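Local coordinates for protein PilM (Pseudomonas aeruginosa, PDB 3HG9) that is of unestablished function but is probably a plasmid-encoded component of a type IV pilus system, perhaps one used in conjugation, at residues 12-16 with 75-81; 55-59 with 68-72. All coordinates share one frame; numbering follows the deposited sequence.

Contact 1 of 2, residues 12-16 with 75-81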
loop_
_atom_site.group_PDB
_atom_site.type_symbol
_atom_site.label_atom_id
_atom_site.label_comp_id
_atom_site.label_asym_id
_atom_site.label_seq_id
_atom_site.Cartn_x
_atom_site.Cartn_y
_atom_site.Cartn_z
ATOM N N VAL B 12 14.320 17.634 -2.585
ATOM C CA VAL B 12 13.988 16.354 -3.241
ATOM C C VAL B 12 12.613 15.903 -2.818
ATOM O O VAL B 12 12.044 14.965 -3.376
ATOM C CB VAL B 12 15.036 15.233 -2.948
ATOM C CG1 VAL B 12 16.413 15.716 -3.328
ATOM C CG2 VAL B 12 15.027 14.751 -1.468
ATOM N N ASP B 13 12.102 16.625 -1.830
ATOM C CA ASP B 13 10.790 16.447 -1.260
ATOM C C ASP B 13 9.706 16.992 -2.231
ATOM O O ASP B 13 8.552 16.481 -2.286
ATOM C CB ASP B 13 10.811 17.142 0.090
ATOM C CG ASP B 13 12.155 16.871 0.855
ATOM O OD1 ASP B 13 12.350 15.702 1.318
ATOM O OD2 ASP B 13 13.029 17.804 0.940
ATOM N N THR B 14 10.096 18.010 -3.001
ATOM C CA THR B 14 9.309 18.489 -4.102
ATOM C C THR B 14 9.349 17.401 -5.185
ATOM O O THR B 14 8.353 16.965 -5.746
ATOM C CB THR B 14 9.993 19.751 -4.653
ATOM O OG1 THR B 14 9.590 20.903 -3.911
ATOM C CG2 THR B 14 9.680 19.977 -6.164
ATOM N N LEU B 15 10.518 16.926 -5.492
ATOM C CA LEU B 15 10.589 15.873 -6.444
ATOM C C LEU B 15 9.798 14.577 -6.077
ATOM O O LEU B 15 9.231 13.906 -6.968
ATOM C CB LEU B 15 12.060 15.570 -6.645
ATOM C CG LEU B 15 12.269 14.575 -7.766
ATOM C CD1 LEU B 15 11.732 15.163 -9.053
ATOM C CD2 LEU B 15 13.776 14.159 -7.899
ATOM N N ALA B 16 9.817 14.196 -4.796
ATOM C CA ALA B 16 9.115 12.996 -4.333
ATOM C C ALA B 16 7.610 13.189 -4.468
ATOM O O ALA B 16 6.922 12.322 -4.988
ATOM C CB ALA B 16 9.486 12.703 -2.861
ATOM N N ALA B 75 19.814 11.915 -3.972
ATOM C CA ALA B 75 19.906 11.347 -2.626
ATOM C C ALA B 75 18.878 11.884 -1.649
ATOM O O ALA B 75 18.553 13.061 -1.660
ATOM C CB ALA B 75 21.325 11.479 -2.074
ATOM N N GLY B 76 18.382 11.001 -0.782
ATOM C CA GLY B 76 17.281 11.299 0.166
ATOM C C GLY B 76 15.891 11.115 -0.429
ATOM O O GLY B 76 14.908 11.523 0.191
ATOM N N LEU B 77 15.814 10.482 -1.601
ATOM C CA LEU B 77 14.613 10.485 -2.491
ATOM C C LEU B 77 13.724 9.302 -2.193
ATOM O O LEU B 77 12.483 9.406 -2.299
ATOM C CB LEU B 77 14.991 10.414 -4.013
ATOM C CG LEU B 77 13.794 10.124 -4.944
ATOM C CD1 LEU B 77 12.806 11.289 -5.138
ATOM C CD2 LEU B 77 14.163 9.606 -6.303
ATOM N N ALA B 78 14.355 8.161 -1.885
ATOM C CA ALA B 78 13.621 6.947 -1.455
ATOM C C ALA B 78 12.906 7.308 -0.178
ATOM O O ALA B 78 11.648 7.319 -0.083
ATOM C CB ALA B 78 14.594 5.811 -1.211
ATOM N N ALA B 79 13.710 7.666 0.806
ATOM C CA ALA B 79 13.163 8.056 2.081
ATOM C C ALA B 79 12.020 9.026 1.852
ATOM O O ALA B 79 10.848 8.680 2.061
ATOM C CB ALA B 79 14.236 8.663 2.937
ATOM N N ALA B 80 12.348 10.224 1.372
ATOM C CA ALA B 80 11.368 11.302 1.205
ATOM C C ALA B 80 10.080 10.804 0.566
ATOM O O ALA B 80 9.008 11.317 0.888
ATOM C CB ALA B 80 11.954 12.418 0.378
ATOM N N VAL B 81 10.173 9.814 -0.332
ATOM C CA VAL B 81 8.976 9.265 -1.026
ATOM C C VAL B 81 8.215 8.255 -0.193
ATOM O O VAL B 81 6.995 8.205 -0.234
ATOM C CB VAL B 81 9.356 8.501 -2.308
ATOM C CG1 VAL B 81 8.182 7.618 -2.742
ATOM C CG2 VAL B 81 9.771 9.509 -3.436
#
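Ala-16 overlaps Val-81 and Ala-80 of the facing helix through its one methyl: CB lies 3.3 Å from Val-81 CG2, a tight contact for two methyl groups, and 4.1 Å from Ala-80 CB. Val-81 offers that branch because its CG1 stands anti to the backbone N (chi1 163°), which leaves CG2 anti to the carbonyl carbon and facing Ala-16. A turn earlier, Val-12 covers the beginning of the second helix. Its CG2 sits 3.6 Å from the carbonyl oxygen of Gly-76, the N-cap residue, and CG1 reaches toward Ala-75 O, 3.8 Å away. Gly-76 O also accepts the first-turn bond from Ala-80 N, and a positive phi of 86° at Gly-76 turns the chain into the helix. Between these two points Leu-77 reaches across with CD1, 4.1 Å from both Leu-15 CD2 and Ala-16 CA, its side chain running at a slant to that of Leu-15. To one side, Asp-13 OD1 comes within 3.4 Å of Ala-80 CB, a van der Waals touch of a carboxylate oxygen on a methyl. With alanine at 16 and 80 facing each other, the segment axes pass 8.7 Å apart, crossing at -59°. The contact thus joins the first turns of helices 12-31 and 77-83; Leu-77 and Val-81 also pack on Val-119 and Val-90 of the second subunit, and Ala-79 on its Arg-101, so helix 77-83 lies between helix 12-31 and that subunit.

Contact 2 of 2, residues 55-59 with 68-72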
loop_
_atom_site.group_PDB
_atom_site.type_symbol
_atom_site.label_atom_id
_atom_site.label_comp_id
_atom_site.label_asym_id
_atom_site.label_seq_id
_atom_site.Cartn_x
_atom_site.Cartn_y
_atom_site.Cartn_z
ATOM N N VAL B 55 11.642 14.516 -16.946
ATOM C CA VAL B 55 12.240 13.221 -17.101
ATOM C C VAL B 55 13.533 13.435 -16.267
ATOM O O VAL B 55 14.242 14.469 -16.416
ATOM C CB VAL B 55 12.429 12.850 -18.522
ATOM C CG1 VAL B 55 11.944 11.412 -18.693
ATOM C CG2 VAL B 55 11.664 13.827 -19.415
ATOM N N ARG B 56 13.886 12.492 -15.403
ATOM C CA ARG B 56 13.678 11.063 -15.554
ATOM C C ARG B 56 12.432 10.449 -14.852
ATOM O O ARG B 56 12.377 9.227 -14.708
ATOM C CB ARG B 56 14.962 10.375 -15.086
ATOM C CG ARG B 56 15.913 11.197 -14.090
ATOM C CD ARG B 56 15.329 12.461 -13.228
ATOM N NE ARG B 56 15.789 13.641 -13.915
ATOM C CZ ARG B 56 16.922 14.269 -13.648
ATOM N NH1 ARG B 56 17.657 13.839 -12.616
ATOM N NH2 ARG B 56 17.305 15.348 -14.405
ATOM N N LEU B 57 11.427 11.261 -14.484
ATOM C CA LEU B 57 10.123 10.720 -13.972
ATOM C C LEU B 57 9.420 9.907 -15.024
ATOM O O LEU B 57 8.790 10.441 -15.978
ATOM C CB LEU B 57 9.128 11.799 -13.512
ATOM C CG LEU B 57 8.322 11.564 -12.234
ATOM C CD1 LEU B 57 7.322 12.743 -12.036
ATOM C CD2 LEU B 57 7.673 10.212 -12.042
ATOM N N GLN B 58 9.497 8.608 -14.812
ATOM C CA GLN B 58 9.033 7.672 -15.786
ATOM C C GLN B 58 7.936 6.932 -15.142
ATOM O O GLN B 58 7.919 6.851 -13.940
ATOM C CB GLN B 58 10.197 6.756 -16.181
ATOM C CG GLN B 58 11.199 7.458 -17.152
ATOM C CD GLN B 58 12.064 6.447 -17.831
ATOM O OE1 GLN B 58 13.252 6.295 -17.466
ATOM N NE2 GLN B 58 11.447 5.639 -18.740
ATOM N N GLY B 59 7.007 6.415 -15.927
ATOM C CA GLY B 59 5.963 5.601 -15.382
ATOM C C GLY B 59 5.758 4.443 -16.313
ATOM O O GLY B 59 6.165 4.557 -17.454
ATOM N N ALA B 68 5.700 4.376 -10.947
ATOM C CA ALA B 68 6.339 5.614 -11.386
ATOM C C ALA B 68 7.764 5.573 -10.865
ATOM O O ALA B 68 7.938 5.209 -9.697
ATOM C CB ALA B 68 5.575 6.842 -10.789
ATOM N N PHE B 69 8.774 5.882 -11.687
ATOM C CA PHE B 69 10.148 5.692 -11.247
ATOM C C PHE B 69 11.162 6.684 -11.762
ATOM O O PHE B 69 11.155 7.052 -12.928
ATOM C CB PHE B 69 10.645 4.283 -11.585
ATOM C CG PHE B 69 10.445 3.870 -13.021
ATOM C CD1 PHE B 69 11.494 3.982 -13.950
ATOM C CD2 PHE B 69 9.214 3.313 -13.429
ATOM C CE1 PHE B 69 11.324 3.586 -15.266
ATOM C CE2 PHE B 69 9.005 2.911 -14.755
ATOM C CZ PHE B 69 10.080 3.047 -15.701
ATOM N N ILE B 70 12.032 7.123 -10.865
ATOM C CA ILE B 70 13.213 7.853 -11.270
ATOM C C ILE B 70 14.347 6.870 -11.448
ATOM O O ILE B 70 14.850 6.285 -10.493
ATOM C CB ILE B 70 13.563 9.042 -10.360
ATOM C CG1 ILE B 70 12.845 10.273 -10.900
ATOM C CG2 ILE B 70 15.062 9.413 -10.440
ATOM C CD1 ILE B 70 11.444 10.451 -10.412
ATOM N N ALA B 71 14.707 6.720 -12.723
ATOM C CA ALA B 71 15.664 5.747 -13.247
ATOM C C ALA B 71 17.043 5.731 -12.552
ATOM O O ALA B 71 17.630 4.627 -12.348
ATOM C CB ALA B 71 15.799 5.919 -14.786
ATOM N N SER B 72 17.585 6.890 -12.184
ATOM C CA SER B 72 18.784 6.859 -11.348
ATOM C C SER B 72 18.789 8.003 -10.328
ATOM O O SER B 72 18.995 9.191 -10.667
ATOM C CB SER B 72 20.095 6.708 -12.176
ATOM O OG SER B 72 20.106 7.503 -13.363
#
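Gln-58 lays its CB over one face of the Phe-69 ring, 3.8 Å from the centroid and 23° off the ring normal, a CH-pi contact displaced toward the rim at CE1. Beyond CG the chain runs on extended: CD passes CE1 of Phe-69 at 3.9 Å, and at the tip OE1 meets the methyl CB of Ala-71 while NE2 stays near the same ring carbon, CE1. The amide plane is turned 47° from the ring, so the two flat groups do not stack. Phe-69 folds over its cross-strand partner because CG lies between the backbone N and the carbonyl carbon (chi1 51°). Beneath this pair the backbones exchange two hydrogen bonds, Phe-69 N to Gln-58 O at 2.6 Å and Gln-58 N to Phe-69 O at 3.0 Å. On the other face Ile-70 CD1 nestles against Leu-57 CG at 3.8 Å, Leu-57 CD2 touches Ala-68 CB at 4.2 Å, and Leu-19 and Tyr-22 of helix 12-31 cover this apolar side. Gly-59 brings its CA to 4.0 Å from Ala-68 CA. This is the open end of an antiparallel beta hairpin, 57-62 with 65-70, whose second strand also pairs with a strand of the second subunit and so continues the sheet across the dimer interface.

Contacts 1 and 2 lie with their centres 13 Å apart and touch directly where Leu-77 CD2 packs on Ile-70 CB at 4.1 Å. Helix 12-31 serves both: its first turn meets residues 75-81, and the following turns lie against the hairpin. After that helix and a long loop the chain forms the hairpin of contact 2, and comes back through residues 75-76 to close contact 1, which brackets contact 2 in sequence. Both face the second subunit, contact 1 by side-chain packing and contact 2 by strand pairing as well. A bound nickel ion is about 14 Å from the Asp-13 side chain, too far for direct coordination.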